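Local atomic coordinates of putative esterase (Uncultured bacterium, PDB entry 7C4D), a protein that probably hydrolyses carboxylic ester bonds, as an esterase of the alpha/beta hydrolase fold. Residues V168-R171 and M172-L175; D226-T229 and D230-P234; Y126-S130 and P131-T135. One frame throughout, in Å; residues are numbered along the deposited sequence.

Contact 1. Residues V168-R171 and M172-L175; sequences VQLR and MFLL
Val168 to Arg171 and Met172 to Leu175 meet as successive turns of one short helix, 168-175, in the helical insertion between sheet strands 113-119 and 217-222, where many alpha/beta hydrolases carry a cap. The ladder is alpha-helical: Met172 N gives its hydrogen to Val168 O at 2.8 Å and 163°, and the bonds from Phe173 to Gln169 and from Leu174 to Leu170 repeat it. The last rung is more bent, with Leu175 N 3.0 Å from Arg171 O at 138°. Over this ladder the side chains fold in different ways. Met172, bent at both chi2 and chi3, curls back along the helix, bringing CE to 3.5 Å from Val168 O and laying the thioether beside that carbonyl. Leu174 has CG anti to its own carbonyl carbon (chi1 -66°), which turns the branch point onto Leu170 O at 3.1 Å and lets CD1 reach Leu170 CG at 4.3 Å. Phe173 swings its ring outward, meeting Trp254 edge-to-face and nearing the probable Ser-His-Asp triad, while Arg171 faces helix 154-164, where NH2 makes a long, weak ion pair with Glu158. With the carbonyls of Val168 to Arg171 all engaged by backbone donors, the side chains are left to serve different neighbours: an aromatic ring on the active-site side, Leu174 against Tyr33, and Arg171 with Leu175 toward helix 154-164.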
ATOM      1  N   VAL A 168      -2.038   1.886  19.401  1.00103.13           N
ATOM      2  CA  VAL A 168      -1.177   3.058  19.379  1.00104.34           C
ATOM      3  C   VAL A 168      -0.396   3.102  18.069  1.00102.50           C
ATOM      4  O   VAL A 168      -0.131   4.182  17.543  1.00 99.95           O
ATOM      5  CB  VAL A 168      -0.246   3.149  20.608  1.00110.11           C
ATOM      6  CG1 VAL A 168      -1.002   3.539  21.872  1.00 97.92           C
ATOM      7  CG2 VAL A 168       0.592   1.892  20.820  1.00107.94           C
ATOM      8  N   GLN A 169      -0.045   1.919  17.553  1.00109.49           N
ATOM      9  CA  GLN A 169       0.697   1.809  16.308  1.00102.31           C
ATOM     10  C   GLN A 169      -0.134   2.394  15.170  1.00 83.81           C
ATOM     11  O   GLN A 169       0.386   3.178  14.382  1.00 80.89           O
ATOM     12  CB  GLN A 169       1.136   0.367  16.053  1.00106.67           C
ATOM     13  CG  GLN A 169       1.865  -0.250  17.237  1.00113.33           C
ATOM     14  CD  GLN A 169       1.197  -1.540  17.649  1.00128.33           C
ATOM     15  OE1 GLN A 169       0.926  -1.773  18.825  1.00124.21           O
ATOM     16  NE2 GLN A 169       0.904  -2.382  16.669  1.00131.77           N
ATOM     17  N   LEU A 170      -1.423   2.030  15.123  1.00 79.88           N
ATOM     18  CA  LEU A 170      -2.386   2.600  14.184  1.00 78.97           C
ATOM     19  C   LEU A 170      -2.467   4.117  14.359  1.00 79.24           C
ATOM     20  O   LEU A 170      -2.448   4.857  13.378  1.00 78.33           O
ATOM     21  CB  LEU A 170      -3.740   1.917  14.405  1.00 77.62           C
ATOM     22  CG  LEU A 170      -4.861   2.230  13.417  1.00 87.31           C
ATOM     23  CD1 LEU A 170      -4.394   2.078  11.968  1.00 81.89           C
ATOM     24  CD2 LEU A 170      -6.055   1.326  13.699  1.00 88.39           C
ATOM     25  N   ARG A 171      -2.500   4.564  15.622  1.00 89.88           N
ATOM     26  CA  ARG A 171      -2.587   5.973  15.968  1.00 83.93           C
ATOM     27  C   ARG A 171      -1.408   6.736  15.369  1.00 74.70           C
ATOM     28  O   ARG A 171      -1.629   7.727  14.683  1.00 79.33           O
ATOM     29  CB  ARG A 171      -2.673   6.180  17.485  1.00 95.96           C
ATOM     30  CG  ARG A 171      -4.040   5.929  18.111  1.00103.31           C
ATOM     31  CD  ARG A 171      -3.988   5.631  19.608  1.00106.92           C
ATOM     32  NE  ARG A 171      -3.940   6.762  20.533  1.00113.49           N
ATOM     33  CZ  ARG A 171      -2.830   7.328  21.010  1.00134.10           C
ATOM     34  NH1 ARG A 171      -2.915   8.345  21.851  1.00142.28           N
ATOM     35  NH2 ARG A 171      -1.639   6.888  20.646  1.00137.46           N
ATOM     36  N   MET A 172      -0.166   6.291  15.637  1.00 75.31           N
ATOM     37  CA  MET A 172       1.020   7.000  15.153  1.00 83.52           C
ATOM     38  C   MET A 172       1.225   6.807  13.651  1.00 74.27           C
ATOM     39  O   MET A 172       1.761   7.704  12.991  1.00 72.68           O
ATOM     40  CB  MET A 172       2.311   6.605  15.876  1.00 97.05           C
ATOM     41  CG  MET A 172       2.653   7.518  17.037  1.00108.22           C
ATOM     42  SD  MET A 172       1.918   6.911  18.578  1.00121.33           S
ATOM     43  CE  MET A 172       2.905   5.441  18.874  1.00104.03           C
ATOM     44  N   PHE A 173       0.803   5.638  13.140  1.00 69.02           N
ATOM     45  CA  PHE A 173       0.739   5.338  11.715  1.00 63.64           C
ATOM     46  C   PHE A 173      -0.030   6.461  11.009  1.00 68.43           C
ATOM     47  O   PHE A 173       0.484   7.104  10.069  1.00 55.56           O
ATOM     48  CB  PHE A 173       0.204   3.909  11.502  1.00 66.55           C
ATOM     49  CG  PHE A 173      -0.007   3.547  10.055  1.00 65.34           C
ATOM     50  CD1 PHE A 173       1.050   3.094   9.269  1.00 66.27           C
ATOM     51  CD2 PHE A 173      -1.246   3.720   9.463  1.00 62.09           C
ATOM     52  CE1 PHE A 173       0.879   2.831   7.917  1.00 56.86           C
ATOM     53  CE2 PHE A 173      -1.425   3.456   8.111  1.00 67.77           C
ATOM     54  CZ  PHE A 173      -0.363   3.018   7.342  1.00 69.56           C
ATOM     55  N   LEU A 174      -1.227   6.752  11.547  1.00 56.38           N
ATOM     56  CA  LEU A 174      -2.092   7.783  10.989  1.00 62.33           C
ATOM     57  C   LEU A 174      -1.496   9.172  11.198  1.00 60.98           C
ATOM     58  O   LEU A 174      -1.594  10.031  10.319  1.00 61.73           O
ATOM     59  CB  LEU A 174      -3.478   7.658  11.627  1.00 67.22           C
ATOM     60  CG  LEU A 174      -4.233   6.372  11.288  1.00 64.62           C
ATOM     61  CD1 LEU A 174      -5.503   6.237  12.123  1.00 82.51           C
ATOM     62  CD2 LEU A 174      -4.566   6.341   9.809  1.00 62.30           C
ATOM     63  N   LEU A 175      -0.849   9.361  12.352  1.00 59.13           N
ATOM     64  CA  LEU A 175      -0.328  10.652  12.767  1.00 61.41           C
ATOM     65  C   LEU A 175       0.964  10.971  12.024  1.00 72.26           C
ATOM     66  O   LEU A 175       1.500  12.076  12.159  1.00 63.76           O
ATOM     67  CB  LEU A 175      -0.037  10.616  14.274  1.00 69.46           C
ATOM     68  CG  LEU A 175      -1.186  10.928  15.231  1.00 73.56           C
ATOM     69  CD1 LEU A 175      -0.730  10.719  16.661  1.00 77.66           C
ATOM     70  CD2 LEU A 175      -1.709  12.347  15.039  1.00 75.08           C
TER

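Contact 2. Residues D226-T229 and D230-P234; sequences DYIT and DKDIP
Asp232 OD2 is gripped twice by Thr229. The backbone N of Thr229 approaches it almost straight, 2.7 Å away with an N-H...O angle of 165°, and uses the anti lone pair, directed away from OD1. Taking the N-H three residues back resembles the reciprocal half of a capping box. The hydroxyl OG1 of Thr229 gives a longer bond of 3.2 Å to OD2, arriving from above the carboxylate plane. Both donors can reach one oxygen because OG1 sits between the backbone N and the carbonyl carbon (chi1 52°), on the flank that the aspartate approaches. Asp232 returns a bond: its N reaches Thr229 O at 3.0 Å, with the donor well above the carbonyl plane, so the two residues hold each other where the loop after strand 217-222 turns into helix 232-239. Around this core the aliphatic run of Lys231 passes the hydroxyl, with CD 3.4 Å from Thr229 OG1, and Ile228 CG2 packs on Asp232 CB at 4.1 Å. Farther out, Asp232 touches Ala122, and the loop is tethered at Tyr227, whose carbonyl accepts from the Tyr126 hydroxyl and whose ring stacks on His253 beside Ser96 and Asp120, a set that fits a charge-relay triad. Two hydrogens converging on one carboxylate oxygen would probably favour the ionised aspartate, and the paired side-chain and backbone bonds fix the bend leading into the helix.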
ATOM      1  N   ASP A 226      -7.150 -11.240   8.566  1.00 64.20           N
ATOM      2  CA  ASP A 226      -8.164 -11.950   7.814  1.00 63.83           C
ATOM      3  C   ASP A 226      -8.423 -11.270   6.480  1.00 61.42           C
ATOM      4  O   ASP A 226      -9.476 -11.497   5.900  1.00 60.55           O
ATOM      5  CB  ASP A 226      -9.465 -12.091   8.607  1.00 76.65           C
ATOM      6  CG  ASP A 226      -9.369 -13.153   9.687  1.00 96.09           C
ATOM      7  OD1 ASP A 226      -8.779 -14.220   9.419  1.00104.91           O
ATOM      8  OD2 ASP A 226      -9.873 -12.900  10.794  1.00113.32           O
ATOM      9  N   TYR A 227      -7.440 -10.515   5.968  1.00 61.45           N
ATOM     10  CA  TYR A 227      -7.569  -9.948   4.629  1.00 56.44           C
ATOM     11  C   TYR A 227      -7.502 -11.044   3.578  1.00 51.28           C
ATOM     12  O   TYR A 227      -8.166 -10.916   2.548  1.00 52.11           O
ATOM     13  CB  TYR A 227      -6.535  -8.851   4.353  1.00 54.10           C
ATOM     14  CG  TYR A 227      -6.832  -7.544   5.044  1.00 57.29           C
ATOM     15  CD1 TYR A 227      -6.883  -7.470   6.425  1.00 62.25           C
ATOM     16  CD2 TYR A 227      -7.020  -6.380   4.319  1.00 63.43           C
ATOM     17  CE1 TYR A 227      -7.151  -6.276   7.070  1.00 69.91           C
ATOM     18  CE2 TYR A 227      -7.300  -5.176   4.945  1.00 65.75           C
ATOM     19  CZ  TYR A 227      -7.376  -5.135   6.321  1.00 66.08           C
ATOM     20  OH  TYR A 227      -7.628  -3.962   6.942  1.00 74.08           O
ATOM     21  N   ILE A 228      -6.691 -12.089   3.839  1.00 48.80           N
ATOM     22  CA  ILE A 228      -6.648 -13.275   2.985  1.00 53.85           C
ATOM     23  C   ILE A 228      -7.137 -14.491   3.786  1.00 57.46           C
ATOM     24  O   ILE A 228      -6.620 -14.783   4.861  1.00 58.79           O
ATOM     25  CB  ILE A 228      -5.240 -13.513   2.370  1.00 49.05           C
ATOM     26  CG1 ILE A 228      -4.695 -12.309   1.592  1.00 51.64           C
ATOM     27  CG2 ILE A 228      -5.216 -14.781   1.525  1.00 50.21           C
ATOM     28  CD1 ILE A 228      -3.279 -12.505   1.007  1.00 47.98           C
ATOM     29  N   THR A 229      -8.130 -15.205   3.251  1.00 64.08           N
ATOM     30  CA  THR A 229      -8.624 -16.437   3.852  1.00 65.56           C
ATOM     31  C   THR A 229      -8.617 -17.527   2.790  1.00 63.43           C
ATOM     32  O   THR A 229      -8.175 -17.300   1.675  1.00 70.01           O
ATOM     33  CB  THR A 229     -10.020 -16.269   4.490  1.00 68.98           C
ATOM     34  OG1 THR A 229     -10.973 -15.678   3.593  1.00 62.97           O
ATOM     35  CG2 THR A 229      -9.986 -15.502   5.796  1.00 68.68           C
ATOM     36  N   ASP A 230      -9.178 -18.687   3.130  1.00 70.30           N
ATOM     37  CA  ASP A 230      -9.054 -19.882   2.315  1.00 72.09           C
ATOM     38  C   ASP A 230      -9.995 -19.808   1.117  1.00 68.81           C
ATOM     39  O   ASP A 230      -9.743 -20.455   0.108  1.00 76.88           O
ATOM     40  CB  ASP A 230      -9.198 -21.139   3.180  1.00 91.67           C
ATOM     41  CG  ASP A 230      -8.232 -21.149   4.361  1.00101.65           C
ATOM     42  OD1 ASP A 230      -8.463 -20.371   5.320  1.00106.79           O
ATOM     43  OD2 ASP A 230      -7.237 -21.911   4.305  1.00106.05           O
ATOM     44  N   LYS A 231     -11.047 -18.984   1.214  1.00 62.48           N
ATOM     45  CA  LYS A 231     -11.929 -18.756   0.076  1.00 66.64           C
ATOM     46  C   LYS A 231     -11.294 -17.823  -0.954  1.00 67.61           C
ATOM     47  O   LYS A 231     -11.766 -17.760  -2.088  1.00 65.00           O
ATOM     48  CB  LYS A 231     -13.315 -18.273   0.518  1.00 67.77           C
ATOM     49  CG  LYS A 231     -13.344 -17.328   1.710  1.00 75.99           C
ATOM     50  CD  LYS A 231     -13.550 -15.877   1.331  1.00 77.50           C
ATOM     51  CE  LYS A 231     -14.188 -15.082   2.450  1.00 87.23           C
ATOM     52  NZ  LYS A 231     -14.193 -13.628   2.163  1.00 84.17           N
ATOM     53  N   ASP A 232     -10.216 -17.125  -0.560  1.00 69.68           N
ATOM     54  CA  ASP A 232      -9.463 -16.252  -1.452  1.00 66.03           C
ATOM     55  C   ASP A 232      -8.575 -17.058  -2.403  1.00 63.65           C
ATOM     56  O   ASP A 232      -8.350 -16.634  -3.540  1.00 66.34           O
ATOM     57  CB  ASP A 232      -8.698 -15.183  -0.672  1.00 56.78           C
ATOM     58  CG  ASP A 232      -9.628 -14.208   0.010  1.00 60.85           C
ATOM     59  OD1 ASP A 232     -10.500 -13.646  -0.683  1.00 65.90           O
ATOM     60  OD2 ASP A 232      -9.485 -14.029   1.225  1.00 66.11           O
ATOM     61  N   ILE A 233      -8.109 -18.232  -1.955  1.00 60.79           N
ATOM     62  CA  ILE A 233      -7.204 -19.050  -2.754  1.00 65.77           C
ATOM     63  C   ILE A 233      -7.766 -19.327  -4.152  1.00 68.02           C
ATOM     64  O   ILE A 233      -7.014 -19.221  -5.129  1.00 70.23           O
ATOM     65  CB  ILE A 233      -6.685 -20.306  -2.005  1.00 67.00           C
ATOM     66  CG1 ILE A 233      -6.228 -19.944  -0.588  1.00 65.41           C
ATOM     67  CG2 ILE A 233      -5.559 -20.970  -2.791  1.00 59.19           C
ATOM     68  CD1 ILE A 233      -6.119 -21.111   0.369  1.00 72.61           C
ATOM     69  N   PRO A 234      -9.068 -19.676  -4.330  1.00 63.38           N
ATOM     70  CA  PRO A 234      -9.603 -19.931  -5.672  1.00 60.41           C
ATOM     71  C   PRO A 234      -9.429 -18.797  -6.687  1.00 56.23           C
ATOM     72  O   PRO A 234      -8.952 -19.021  -7.798  1.00 57.99           O
ATOM     73  CB  PRO A 234     -11.095 -20.263  -5.432  1.00 64.20           C
ATOM     74  CG  PRO A 234     -11.197 -20.671  -3.973  1.00 57.48           C
ATOM     75  CD  PRO A 234     -10.078 -19.916  -3.277  1.00 62.90           C
TER

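Contact 3. Residues Y126-S130 and P131-T135; sequences YDTTS and PNVKT
Ser130 is the N-cap of helix 131-144, and its OG accepts from Val133 N at 3.1 Å along a nearly straight line of 170°. That hydroxyl can take the bond because it sits between its own backbone N and carbonyl carbon (chi1 81°), where it also donates to Asp127 O at 2.7 Å, almost in line with the carbonyl. Asp127 O accepts from Ser130 N as well, closing a type I beta turn from Asp127 to Ser130. Within it lies an Asx turn: Asp127 OD1 takes the N-H of Thr129 and, from above the carboxylate plane, the Thr129 hydroxyl. Such a capped turn is a textbook way of starting a helix, and here it carries the chain from strand 113-119 into the first long helix of the insertion. Lys134 N bonds to Ser130 O at 3.1 Å, and its side chain, extended as far as CE and then kinked at chi4, runs back over the turn to a weak bond from NZ to Thr128 O. Val133 CG2 lies against Asp127 O at 3.0 Å and near Tyr126 CB. The amide of Asn132 stands upright over one face of the Tyr126 ring, the two planes 89° apart, with ND2 over the ring centre, 3.3 Å above its plane. Swapping Tyr126 for an alanine would probably leave that amide without its aromatic floor and Tyr227 O and Ala122 N without their hydroxyl partner. Asn132 and Val133 also touch Met203 of helix 199-203, which borders the turn.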
ATOM      1  N   TYR A 126     -14.177  -6.598  -0.898  1.00 50.40           N
ATOM      2  CA  TYR A 126     -14.531  -6.700   0.505  1.00 52.82           C
ATOM      3  C   TYR A 126     -15.882  -5.991   0.701  1.00 62.14           C
ATOM      4  O   TYR A 126     -16.065  -4.883   0.212  1.00 58.63           O
ATOM      5  CB  TYR A 126     -13.443  -6.045   1.363  1.00 50.14           C
ATOM      6  CG  TYR A 126     -12.097  -6.725   1.314  1.00 62.26           C
ATOM      7  CD1 TYR A 126     -11.229  -6.496   0.248  1.00 56.80           C
ATOM      8  CD2 TYR A 126     -11.708  -7.621   2.312  1.00 54.72           C
ATOM      9  CE1 TYR A 126     -10.004  -7.140   0.175  1.00 60.54           C
ATOM     10  CE2 TYR A 126     -10.488  -8.274   2.252  1.00 55.10           C
ATOM     11  CZ  TYR A 126      -9.641  -8.029   1.178  1.00 63.46           C
ATOM     12  OH  TYR A 126      -8.431  -8.632   1.106  1.00 63.73           O
ATOM     13  N   ASP A 127     -16.820  -6.615   1.424  1.00 65.34           N
ATOM     14  CA  ASP A 127     -18.130  -6.013   1.655  1.00 65.77           C
ATOM     15  C   ASP A 127     -18.193  -5.397   3.054  1.00 73.41           C
ATOM     16  O   ASP A 127     -17.195  -5.392   3.774  1.00 69.50           O
ATOM     17  CB  ASP A 127     -19.261  -7.006   1.380  1.00 72.08           C
ATOM     18  CG  ASP A 127     -19.222  -8.205   2.303  1.00 81.25           C
ATOM     19  OD1 ASP A 127     -19.061  -7.994   3.518  1.00 84.46           O
ATOM     20  OD2 ASP A 127     -19.346  -9.344   1.799  1.00 98.27           O
ATOM     21  N   THR A 128     -19.378  -4.897   3.449  1.00 70.06           N
ATOM     22  CA  THR A 128     -19.469  -4.015   4.601  1.00 65.32           C
ATOM     23  C   THR A 128     -19.380  -4.798   5.908  1.00 63.86           C
ATOM     24  O   THR A 128     -19.069  -4.211   6.942  1.00 69.70           O
ATOM     25  CB  THR A 128     -20.654  -3.039   4.539  1.00 87.29           C
ATOM     26  OG1 THR A 128     -20.965  -2.777   3.169  1.00 89.86           O
ATOM     27  CG2 THR A 128     -20.362  -1.720   5.229  1.00 88.59           C
ATOM     28  N   THR A 129     -19.617  -6.114   5.859  1.00 62.88           N
ATOM     29  CA  THR A 129     -19.576  -6.939   7.062  1.00 72.04           C
ATOM     30  C   THR A 129     -18.131  -7.218   7.451  1.00 68.77           C
ATOM     31  O   THR A 129     -17.844  -7.540   8.599  1.00 80.48           O
ATOM     32  CB  THR A 129     -20.377  -8.251   6.927  1.00 89.89           C
ATOM     33  OG1 THR A 129     -20.707  -8.504   5.559  1.00 91.46           O
ATOM     34  CG2 THR A 129     -21.635  -8.295   7.778  1.00 80.41           C
ATOM     35  N   SER A 130     -17.238  -7.065   6.469  1.00 75.59           N
ATOM     36  CA  SER A 130     -15.831  -7.367   6.612  1.00 69.99           C
ATOM     37  C   SER A 130     -15.213  -6.381   7.596  1.00 80.68           C
ATOM     38  O   SER A 130     -15.597  -5.211   7.614  1.00 78.18           O
ATOM     39  CB  SER A 130     -15.138  -7.342   5.253  1.00 68.05           C
ATOM     40  OG  SER A 130     -14.812  -6.020   4.824  1.00 62.61           O
ATOM     41  N   PRO A 131     -14.257  -6.827   8.440  1.00 82.74           N
ATOM     42  CA  PRO A 131     -13.440  -5.914   9.247  1.00 84.66           C
ATOM     43  C   PRO A 131     -12.532  -4.976   8.446  1.00 85.85           C
ATOM     44  O   PRO A 131     -12.090  -3.956   8.964  1.00 84.63           O
ATOM     45  CB  PRO A 131     -12.582  -6.854  10.109  1.00 98.54           C
ATOM     46  CG  PRO A 131     -13.302  -8.187  10.060  1.00 94.86           C
ATOM     47  CD  PRO A 131     -13.945  -8.239   8.691  1.00 84.46           C
ATOM     48  N   ASN A 132     -12.238  -5.319   7.184  1.00 78.39           N
ATOM     49  CA  ASN A 132     -11.516  -4.403   6.318  1.00 70.41           C
ATOM     50  C   ASN A 132     -12.341  -3.131   6.127  1.00 72.23           C
ATOM     51  O   ASN A 132     -11.852  -2.038   6.431  1.00 70.46           O
ATOM     52  CB  ASN A 132     -11.152  -5.003   4.955  1.00 78.03           C
ATOM     53  CG  ASN A 132     -10.255  -4.113   4.108  1.00 80.21           C
ATOM     54  OD1 ASN A 132      -9.640  -3.167   4.596  1.00 86.17           O
ATOM     55  ND2 ASN A 132     -10.137  -4.427   2.827  1.00 93.81           N
ATOM     56  N   VAL A 133     -13.580  -3.288   5.627  1.00 63.01           N
ATOM     57  CA  VAL A 133     -14.435  -2.154   5.315  1.00 61.61           C
ATOM     58  C   VAL A 133     -14.747  -1.389   6.601  1.00 64.59           C
ATOM     59  O   VAL A 133     -14.635  -0.165   6.623  1.00 67.98           O
ATOM     60  CB  VAL A 133     -15.695  -2.553   4.533  1.00 62.77           C
ATOM     61  CG1 VAL A 133     -16.664  -1.392   4.416  1.00 63.56           C
ATOM     62  CG2 VAL A 133     -15.353  -3.112   3.155  1.00 58.02           C
ATOM     63  N   LYS A 134     -14.992  -2.123   7.692  1.00 63.64           N
ATOM     64  CA  LYS A 134     -15.388  -1.549   8.968  1.00 61.09           C
ATOM     65  C   LYS A 134     -14.280  -0.667   9.516  1.00 64.84           C
ATOM     66  O   LYS A 134     -14.539   0.441   9.987  1.00 68.60           O
ATOM     67  CB  LYS A 134     -15.728  -2.639   9.982  1.00 67.97           C
ATOM     68  CG  LYS A 134     -17.128  -3.215   9.871  1.00 83.61           C
ATOM     69  CD  LYS A 134     -17.269  -4.600  10.485  1.00 98.56           C
ATOM     70  CE  LYS A 134     -18.703  -4.940  10.847  1.00105.08           C
ATOM     71  NZ  LYS A 134     -19.674  -3.953  10.310  1.00 97.75           N
ATOM     72  N   THR A 135     -13.047  -1.172   9.455  1.00 67.80           N
ATOM     73  CA  THR A 135     -11.919  -0.480  10.058  1.00 61.63           C
ATOM     74  C   THR A 135     -11.637   0.782   9.268  1.00 56.78           C
ATOM     75  O   THR A 135     -11.367   1.812   9.865  1.00 60.74           O
ATOM     76  CB  THR A 135     -10.732  -1.415  10.315  1.00 68.25           C
ATOM     77  OG1 THR A 135     -11.222  -2.287  11.330  1.00 77.55           O
ATOM     78  CG2 THR A 135      -9.499  -0.736  10.863  1.00 73.47           C
TER

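How the contacts relate
Contacts 2 and 3 are neighbours, 14 Å between centres. Their shared seam is polar and aromatic, with Tyr227 CE2 packed 3.1 Å from Asn132 OD1. Contact 1 lies about 20 Å from contact 3 and 27 Å from contact 2 between centres, but it belongs to the same helical insertion as 131-135, and its nearest atoms come within about 5 Å of contact 3 without touching. Contact 2 is the surface one; the other two are partly buried. Their chemistry follows their place: along helix 168-175 the backbone ladder does the bonding and side chains supply packing, whereas at 126-135 and 226-234 side-chain oxygens bond backbone N-H groups where loops enter helices. Tyr227 touches the probable catalytic triad, whereas Phe173 only comes near it.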